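Local structure of type ii site-specific deoxyribonuclease (Klebsiella pneumoniae, 6EKR) at residues M141-E152 with M286-F297; F223-T232 with L260-P269. The protein probably acts as a type II restriction endonuclease of the PD-(D/E)xK class, cleaving double-stranded DNA at a specific recognition sequence. The protein carries 2 engineered substitutions. One frame throughout, in Å; residues are numbered along the deposited sequence.

Contact 1: M141-E152 with M286-F297; sequences MAAVLKWMIPDE and MGDFLFDIYSFF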
# COMPACT_ATOMS: atom_id res chain seq x y z
N MSE A 141 -18.55 -11.60 8.54
CA MSE A 141 -18.94 -12.03 7.21
C MSE A 141 -18.77 -13.53 7.09
O MSE A 141 -19.61 -14.20 6.49
CB MSE A 141 -18.14 -11.31 6.15
CG MSE A 141 -18.57 -9.86 5.96
SE MSE A 141 -20.52 -9.59 5.89
CE MSE A 141 -20.92 -10.71 4.33
N ALA A 142 -17.70 -14.04 7.67
CA ALA A 142 -17.45 -15.46 7.67
C ALA A 142 -18.57 -16.14 8.43
O ALA A 142 -19.01 -17.22 8.05
CB ALA A 142 -16.12 -15.76 8.32
N ALA A 143 -19.06 -15.49 9.49
CA ALA A 143 -20.22 -15.99 10.19
C ALA A 143 -21.43 -16.08 9.26
O ALA A 143 -21.97 -17.17 9.06
CB ALA A 143 -20.52 -15.16 11.41
N VAL A 144 -21.83 -14.94 8.66
CA VAL A 144 -23.02 -14.93 7.79
C VAL A 144 -22.88 -15.86 6.58
O VAL A 144 -23.81 -16.62 6.27
CB VAL A 144 -23.55 -13.50 7.37
CG1 VAL A 144 -23.25 -12.44 8.43
CG2 VAL A 144 -23.02 -13.06 6.01
N LEU A 145 -21.75 -15.81 5.88
CA LEU A 145 -21.58 -16.66 4.72
C LEU A 145 -21.75 -18.13 5.06
O LEU A 145 -22.03 -18.95 4.19
CB LEU A 145 -20.23 -16.41 4.06
CG LEU A 145 -20.13 -15.14 3.22
CD1 LEU A 145 -18.75 -15.01 2.62
CD2 LEU A 145 -21.18 -15.16 2.13
N LYS A 146 -21.58 -18.47 6.33
CA LYS A 146 -21.69 -19.85 6.78
C LYS A 146 -23.14 -20.25 7.00
O LYS A 146 -23.51 -21.40 6.81
CB LYS A 146 -20.89 -20.06 8.06
CG LYS A 146 -20.84 -21.49 8.53
CD LYS A 146 -19.84 -22.30 7.73
CE LYS A 146 -19.66 -23.68 8.32
NZ LYS A 146 -18.54 -24.41 7.68
N TRP A 147 -23.96 -19.30 7.43
CA TRP A 147 -25.37 -19.54 7.61
C TRP A 147 -26.02 -19.80 6.27
O TRP A 147 -26.92 -20.63 6.14
CB TRP A 147 -26.05 -18.33 8.24
CG TRP A 147 -25.83 -18.18 9.70
CD1 TRP A 147 -25.56 -19.17 10.59
CD2 TRP A 147 -25.90 -16.97 10.46
NE1 TRP A 147 -25.43 -18.65 11.86
CE2 TRP A 147 -25.64 -17.30 11.80
CE3 TRP A 147 -26.15 -15.64 10.13
CZ2 TRP A 147 -25.62 -16.34 12.81
CZ3 TRP A 147 -26.13 -14.69 11.13
CH2 TRP A 147 -25.87 -15.05 12.45
N MSE A 148 -25.54 -19.07 5.27
CA MSE A 148 -26.17 -19.03 3.96
C MSE A 148 -25.87 -20.25 3.10
O MSE A 148 -26.78 -20.99 2.73
CB MSE A 148 -25.74 -17.78 3.23
CG MSE A 148 -26.52 -17.50 1.98
SE MSE A 148 -25.96 -15.83 1.23
CE MSE A 148 -24.14 -16.31 0.79
N ILE A 149 -24.61 -20.44 2.77
CA ILE A 149 -24.21 -21.58 1.95
C ILE A 149 -23.42 -22.54 2.81
O ILE A 149 -22.22 -22.66 2.65
CB ILE A 149 -23.32 -21.13 0.79
CG1 ILE A 149 -22.11 -20.36 1.33
CG2 ILE A 149 -24.10 -20.26 -0.18
CD1 ILE A 149 -21.25 -19.73 0.27
N PRO A 150 -24.09 -23.24 3.72
CA PRO A 150 -23.33 -24.03 4.69
C PRO A 150 -22.76 -25.34 4.13
O PRO A 150 -22.19 -26.12 4.89
CB PRO A 150 -24.37 -24.38 5.76
CG PRO A 150 -25.60 -23.61 5.41
CD PRO A 150 -25.54 -23.33 3.97
N ASP A 151 -22.90 -25.58 2.84
CA ASP A 151 -22.44 -26.83 2.22
C ASP A 151 -21.14 -26.69 1.41
O ASP A 151 -20.62 -27.69 0.90
CB ASP A 151 -23.54 -27.41 1.33
CG ASP A 151 -24.72 -27.96 2.12
OD1 ASP A 151 -24.51 -28.41 3.27
OD2 ASP A 151 -25.84 -27.93 1.58
N GLU A 152 -20.64 -25.47 1.30
CA GLU A 152 -19.41 -25.21 0.56
C GLU A 152 -18.19 -25.27 1.48
O GLU A 152 -18.34 -25.19 2.70
CB GLU A 152 -19.51 -23.87 -0.18
CG GLU A 152 -20.82 -23.69 -0.97
CD GLU A 152 -21.01 -24.71 -2.09
OE1 GLU A 152 -20.06 -25.47 -2.40
OE2 GLU A 152 -22.11 -24.76 -2.69
N MSE A 286 -23.87 -4.60 -0.18
CA MSE A 286 -23.52 -5.73 0.69
C MSE A 286 -24.67 -6.73 0.81
O MSE A 286 -24.43 -7.93 1.00
CB MSE A 286 -23.03 -5.29 2.08
CG MSE A 286 -21.55 -4.91 2.14
SE MSE A 286 -20.34 -6.20 1.31
CE MSE A 286 -20.69 -7.73 2.48
N GLY A 287 -25.90 -6.24 0.69
CA GLY A 287 -27.07 -7.09 0.49
C GLY A 287 -27.04 -7.80 -0.86
O GLY A 287 -27.37 -8.99 -0.95
N ASP A 288 -26.66 -7.08 -1.92
CA ASP A 288 -26.49 -7.69 -3.24
C ASP A 288 -25.35 -8.70 -3.24
O ASP A 288 -25.38 -9.70 -3.98
CB ASP A 288 -26.22 -6.64 -4.32
CG ASP A 288 -27.41 -5.72 -4.57
OD1 ASP A 288 -28.57 -6.10 -4.26
OD2 ASP A 288 -27.18 -4.60 -5.10
N PHE A 289 -24.34 -8.43 -2.41
CA PHE A 289 -23.19 -9.30 -2.23
C PHE A 289 -23.60 -10.72 -1.88
O PHE A 289 -23.08 -11.67 -2.47
CB PHE A 289 -22.25 -8.76 -1.14
CG PHE A 289 -21.10 -9.69 -0.82
CD1 PHE A 289 -19.94 -9.67 -1.59
CD2 PHE A 289 -21.17 -10.57 0.25
CE1 PHE A 289 -18.88 -10.51 -1.30
CE2 PHE A 289 -20.12 -11.42 0.53
CZ PHE A 289 -18.97 -11.39 -0.24
N LEU A 290 -24.51 -10.86 -0.93
CA LEU A 290 -24.90 -12.18 -0.43
C LEU A 290 -25.53 -12.97 -1.54
O LEU A 290 -25.14 -14.11 -1.78
CB LEU A 290 -25.83 -12.08 0.77
CG LEU A 290 -25.27 -11.32 1.96
CD1 LEU A 290 -26.38 -10.93 2.91
CD2 LEU A 290 -24.21 -12.16 2.66
N PHE A 291 -26.49 -12.36 -2.23
CA PHE A 291 -27.15 -13.01 -3.35
C PHE A 291 -26.16 -13.34 -4.47
O PHE A 291 -26.15 -14.46 -4.97
CB PHE A 291 -28.35 -12.20 -3.89
CG PHE A 291 -28.89 -12.73 -5.19
CD1 PHE A 291 -29.72 -13.85 -5.22
CD2 PHE A 291 -28.53 -12.14 -6.40
CE1 PHE A 291 -30.19 -14.35 -6.43
CE2 PHE A 291 -29.00 -12.63 -7.62
CZ PHE A 291 -29.83 -13.74 -7.64
N ASP A 292 -25.32 -12.39 -4.85
CA ASP A 292 -24.33 -12.66 -5.89
C ASP A 292 -23.43 -13.84 -5.54
O ASP A 292 -23.17 -14.70 -6.39
CB ASP A 292 -23.51 -11.41 -6.18
CG ASP A 292 -24.31 -10.35 -6.90
OD1 ASP A 292 -25.11 -10.70 -7.78
OD2 ASP A 292 -24.13 -9.16 -6.58
N ILE A 293 -22.97 -13.89 -4.29
CA ILE A 293 -22.12 -14.98 -3.84
C ILE A 293 -22.89 -16.29 -3.86
O ILE A 293 -22.38 -17.29 -4.35
CB ILE A 293 -21.49 -14.69 -2.44
CG1 ILE A 293 -20.37 -13.64 -2.55
CG2 ILE A 293 -20.99 -15.96 -1.75
CD1 ILE A 293 -19.10 -14.10 -3.28
N TYR A 294 -24.12 -16.28 -3.36
CA TYR A 294 -24.97 -17.46 -3.37
C TYR A 294 -25.21 -17.91 -4.79
O TYR A 294 -25.02 -19.08 -5.12
CB TYR A 294 -26.31 -17.16 -2.71
CG TYR A 294 -27.31 -18.30 -2.79
CD1 TYR A 294 -27.40 -19.23 -1.76
CD2 TYR A 294 -28.17 -18.43 -3.88
CE1 TYR A 294 -28.32 -20.26 -1.81
CE2 TYR A 294 -29.08 -19.46 -3.95
CZ TYR A 294 -29.16 -20.36 -2.91
OH TYR A 294 -30.07 -21.40 -2.95
N SER A 295 -25.63 -16.96 -5.62
CA SER A 295 -25.86 -17.20 -7.03
C SER A 295 -24.68 -17.93 -7.67
O SER A 295 -24.87 -18.88 -8.42
CB SER A 295 -26.16 -15.88 -7.73
OG SER A 295 -25.97 -15.97 -9.13
N PHE A 296 -23.46 -17.48 -7.34
CA PHE A 296 -22.21 -18.07 -7.86
C PHE A 296 -22.13 -19.55 -7.56
O PHE A 296 -21.75 -20.35 -8.43
CB PHE A 296 -20.98 -17.37 -7.27
CG PHE A 296 -19.66 -18.00 -7.66
CD1 PHE A 296 -18.99 -17.58 -8.81
CD2 PHE A 296 -19.08 -18.99 -6.88
CE1 PHE A 296 -17.78 -18.16 -9.18
CE2 PHE A 296 -17.86 -19.57 -7.24
CZ PHE A 296 -17.21 -19.16 -8.38
N PHE A 297 -22.47 -19.90 -6.33
CA PHE A 297 -22.35 -21.28 -5.88
C PHE A 297 -23.52 -22.15 -6.33
O PHE A 297 -23.35 -23.36 -6.55
CB PHE A 297 -22.12 -21.35 -4.38
CG PHE A 297 -20.70 -21.02 -3.99
CD1 PHE A 297 -19.71 -22.00 -4.05
CD2 PHE A 297 -20.36 -19.75 -3.57
CE1 PHE A 297 -18.41 -21.71 -3.69
CE2 PHE A 297 -19.07 -19.45 -3.21
CZ PHE A 297 -18.08 -20.44 -3.27
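Met148, a selenomethionine, reaches from the end of its helix onto the backbone and side chains of 286-297. Its CB points toward that helix, and with CG anti to the backbone N (chi1 -169°) the chain runs outward: CG lies obliquely by the Tyr294 ring, and SE is 3.8 Å from CB of Leu290. A bend at the last torsion (65°) then lays CE 3.5 Å from the Leu290 carbonyl O and 4.1 Å from CG2 of Ile293. Leu290 answers as a knob in a hole formed by Met141, Val144, Leu145 and Met148, its CD2 3.7 Å from Val144 CG2. At one end the selenomethionines Met141 and Met286 meet tip to tip, CE to CE. At the other, just past the helix, Ile149 sets CD1 3.9 Å from CD2 of Phe297. The Glu152 chain lies obliquely by the same ring, with Glu152 CD 3.6 Å from Phe297 CD1. Helix 132-148 and the C-terminal helix are therefore joined by dispersion and the burial of apolar surface; Glu152, the one charged side chain among those that touch, lays its chain on Phe297 and bonds Ala185 N through OE1.

Contact 2: F223-T232 with L260-P269; sequences FSFLACISET and LSGMYYCDIP
Leu226 and the selenomethionine Met263 lie side by side on one face of the sheet, pointing the same way, with Leu226 CD2 4.2 Å from Met263 CG and Leu260 CD1 close by. On the other face Phe225 and Tyr264 run alongside each other, CE2 of Tyr264 lying at the edge of the Phe225 ring. Ser261 CB lies over one face of that ring, toward the rim, in a CH-pi contact, 3.7 Å from its centroid. Between the two faces runs parallel pairing: Leu226 gives its N to Gly262 O in a nearly straight bond (174°, 3.0 Å) and takes Tyr264 N on its own O, before Cys228 N turns to Tyr264 O at 2.8 Å. Farther along, CB of Cys228 lies obliquely by the Tyr265 ring, 3.5 Å from CE1, and the chains stay together past the strands through Asp267 N to Ile229 O (2.8 Å). The polar edge is Glu231. Bent at chi2 (-58°), its chain crosses Tyr265 and brings OE2 to the phenol OH at 2.8 Å, met on the anti side of a carboxylate turned 73° from the ring; Thr199 OG1 also bonds OE2. Pro269 CD, from the same segment as Tyr265, sits over the centre of its ring. These two neighbouring strands belong to the mixed central sheet of the PD-(D/E)xK fold. Their backbone bonds fix the register, while the hydroxyl-carboxylate bond ties Tyr265 to Glu231, in the loop after strand 223-227.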
# COMPACT_ATOMS: atom_id res chain seq x y z
N PHE A 223 -12.24 -16.41 -8.44
CA PHE A 223 -13.02 -15.24 -8.76
C PHE A 223 -13.10 -14.37 -7.53
O PHE A 223 -13.44 -14.84 -6.44
CB PHE A 223 -14.43 -15.64 -9.24
CG PHE A 223 -14.43 -16.50 -10.48
CD1 PHE A 223 -14.55 -15.92 -11.74
CD2 PHE A 223 -14.32 -17.88 -10.39
CE1 PHE A 223 -14.56 -16.71 -12.90
CE2 PHE A 223 -14.32 -18.68 -11.53
CZ PHE A 223 -14.45 -18.09 -12.79
N SER A 224 -12.76 -13.10 -7.69
CA SER A 224 -12.63 -12.19 -6.57
C SER A 224 -13.82 -11.27 -6.47
O SER A 224 -14.21 -10.65 -7.46
CB SER A 224 -11.36 -11.35 -6.68
OG SER A 224 -10.20 -12.16 -6.53
N PHE A 225 -14.41 -11.20 -5.28
CA PHE A 225 -15.47 -10.26 -5.00
C PHE A 225 -15.01 -9.42 -3.84
O PHE A 225 -14.66 -9.97 -2.79
CB PHE A 225 -16.75 -10.98 -4.60
CG PHE A 225 -17.27 -11.94 -5.62
CD1 PHE A 225 -18.46 -11.67 -6.28
CD2 PHE A 225 -16.61 -13.13 -5.88
CE1 PHE A 225 -18.98 -12.58 -7.20
CE2 PHE A 225 -17.11 -14.04 -6.80
CZ PHE A 225 -18.31 -13.76 -7.47
N LEU A 226 -15.04 -8.11 -4.01
CA LEU A 226 -14.53 -7.19 -3.02
C LEU A 226 -15.63 -6.63 -2.13
O LEU A 226 -16.57 -6.00 -2.62
CB LEU A 226 -13.78 -6.06 -3.73
CG LEU A 226 -12.95 -5.04 -2.95
CD1 LEU A 226 -12.14 -5.70 -1.85
CD2 LEU A 226 -12.04 -4.31 -3.92
N ALA A 227 -15.49 -6.84 -0.82
CA ALA A 227 -16.47 -6.36 0.16
C ALA A 227 -15.92 -5.23 1.02
O ALA A 227 -14.90 -5.40 1.67
CB ALA A 227 -16.94 -7.50 1.04
N CYS A 228 -16.61 -4.09 1.02
CA CYS A 228 -16.22 -2.94 1.82
C CYS A 228 -17.40 -2.35 2.59
O CYS A 228 -18.53 -2.79 2.42
CB CYS A 228 -15.61 -1.87 0.93
SG CYS A 228 -14.14 -2.41 0.06
N ILE A 229 -17.14 -1.35 3.42
CA ILE A 229 -18.19 -0.66 4.13
C ILE A 229 -18.46 0.68 3.46
O ILE A 229 -19.61 1.00 3.14
CB ILE A 229 -17.85 -0.47 5.65
CG1 ILE A 229 -17.73 -1.83 6.36
CG2 ILE A 229 -18.86 0.45 6.36
CD1 ILE A 229 -18.86 -2.79 6.11
N SER A 230 -17.41 1.46 3.25
CA SER A 230 -17.54 2.76 2.61
C SER A 230 -16.23 3.14 1.93
O SER A 230 -15.35 2.31 1.73
CB SER A 230 -17.92 3.83 3.65
OG SER A 230 -16.80 4.25 4.42
N GLU A 231 -16.14 4.41 1.54
CA GLU A 231 -14.90 5.04 1.16
C GLU A 231 -14.88 6.43 1.77
O GLU A 231 -14.22 7.33 1.27
CB GLU A 231 -14.76 5.13 -0.36
CG GLU A 231 -14.54 3.81 -1.07
CD GLU A 231 -13.31 3.07 -0.60
OE1 GLU A 231 -12.43 3.67 0.06
OE2 GLU A 231 -13.21 1.86 -0.90
N THR A 232 -15.62 6.59 2.87
CA THR A 232 -15.70 7.85 3.57
C THR A 232 -14.38 8.24 4.22
O THR A 232 -13.61 7.39 4.66
CB THR A 232 -16.77 7.83 4.68
OG1 THR A 232 -16.48 6.79 5.62
CG2 THR A 232 -18.16 7.61 4.09
N LEU A 260 -11.96 -8.38 -11.55
CA LEU A 260 -12.73 -8.84 -10.39
C LEU A 260 -14.20 -8.93 -10.76
O LEU A 260 -14.68 -8.18 -11.62
CB LEU A 260 -12.56 -7.91 -9.18
CG LEU A 260 -11.17 -7.44 -8.77
CD1 LEU A 260 -11.31 -6.60 -7.53
CD2 LEU A 260 -10.22 -8.61 -8.53
N SER A 261 -14.91 -9.83 -10.09
CA SER A 261 -16.30 -10.09 -10.39
C SER A 261 -17.21 -8.98 -9.91
O SER A 261 -18.26 -8.73 -10.51
CB SER A 261 -16.71 -11.41 -9.77
OG SER A 261 -15.93 -12.44 -10.33
N GLY A 262 -16.80 -8.30 -8.85
CA GLY A 262 -17.62 -7.24 -8.30
C GLY A 262 -16.98 -6.47 -7.17
O GLY A 262 -16.01 -6.92 -6.57
N MSE A 263 -17.56 -5.29 -6.92
CA MSE A 263 -17.20 -4.40 -5.83
C MSE A 263 -18.45 -4.09 -5.02
O MSE A 263 -19.47 -3.67 -5.58
CB MSE A 263 -16.64 -3.10 -6.39
CG MSE A 263 -15.12 -3.04 -6.45
SE MSE A 263 -14.55 -1.36 -7.31
CE MSE A 263 -15.99 -0.19 -6.70
N TYR A 264 -18.37 -4.27 -3.71
CA TYR A 264 -19.56 -4.14 -2.89
C TYR A 264 -19.35 -3.19 -1.72
O TYR A 264 -18.29 -3.21 -1.07
CB TYR A 264 -20.04 -5.53 -2.43
CG TYR A 264 -20.27 -6.50 -3.58
CD1 TYR A 264 -21.54 -6.69 -4.11
CD2 TYR A 264 -19.21 -7.22 -4.14
CE1 TYR A 264 -21.75 -7.56 -5.16
CE2 TYR A 264 -19.42 -8.09 -5.19
CZ TYR A 264 -20.69 -8.26 -5.70
OH TYR A 264 -20.91 -9.13 -6.74
N TYR A 265 -20.34 -2.35 -1.47
CA TYR A 265 -20.29 -1.39 -0.38
C TYR A 265 -21.62 -1.33 0.34
O TYR A 265 -22.67 -1.49 -0.26
CB TYR A 265 -19.99 0.01 -0.89
CG TYR A 265 -18.60 0.23 -1.43
CD1 TYR A 265 -17.57 0.67 -0.59
CD2 TYR A 265 -18.32 0.04 -2.78
CE1 TYR A 265 -16.29 0.89 -1.09
CE2 TYR A 265 -17.05 0.25 -3.29
CZ TYR A 265 -16.04 0.68 -2.45
OH TYR A 265 -14.79 0.88 -2.98
N CYS A 266 -21.56 -1.10 1.64
CA CYS A 266 -22.74 -0.75 2.40
C CYS A 266 -23.12 0.65 2.00
O CYS A 266 -24.29 0.95 1.74
CB CYS A 266 -22.44 -0.78 3.89
SG CYS A 266 -22.57 -2.38 4.60
N ASP A 267 -22.11 1.50 1.94
CA ASP A 267 -22.26 2.90 1.63
C ASP A 267 -21.45 3.14 0.37
O ASP A 267 -20.27 3.48 0.43
CB ASP A 267 -21.75 3.72 2.81
CG ASP A 267 -21.79 5.22 2.57
OD1 ASP A 267 -22.28 5.68 1.52
OD2 ASP A 267 -21.31 5.94 3.47
N ILE A 268 -22.08 2.93 -0.78
CA ILE A 268 -21.43 3.09 -2.07
C ILE A 268 -21.14 4.56 -2.32
O ILE A 268 -22.06 5.39 -2.26
CB ILE A 268 -22.27 2.56 -3.24
CG1 ILE A 268 -22.56 1.07 -3.07
CG2 ILE A 268 -21.53 2.77 -4.54
CD1 ILE A 268 -23.81 0.59 -3.78
N PRO A 269 -19.85 4.90 -2.58
CA PRO A 269 -19.57 6.30 -2.91
C PRO A 269 -20.25 6.65 -4.21
O PRO A 269 -20.22 5.88 -5.17
CB PRO A 269 -18.05 6.34 -3.06
CG PRO A 269 -17.62 4.93 -3.24
CD PRO A 269 -18.64 4.06 -2.59

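In the fold
Both contacts are buried, contact 2 nearer the centre of the chain, and helix 286-298 connects them. One side of this helix packs on helix 132-148 in contact 1; it also lies on the sheet, where the Phe289 ring meets that of Tyr264 edge-to-face and Met286 packs on Ala227 and Cys266. Asp292 OD2, salt-bridged to Arg284, probably bonds Tyr264 OH as well, a polar tie between the layers. Contact 1 joins helix to helix and relies mainly on apolar side chains, with no polar bond between its two segments. Contact 2 joins adjacent strands of the sheet and is ordered by backbone hydrogen bonds, with polar side chains gathered where the strands give way to loops.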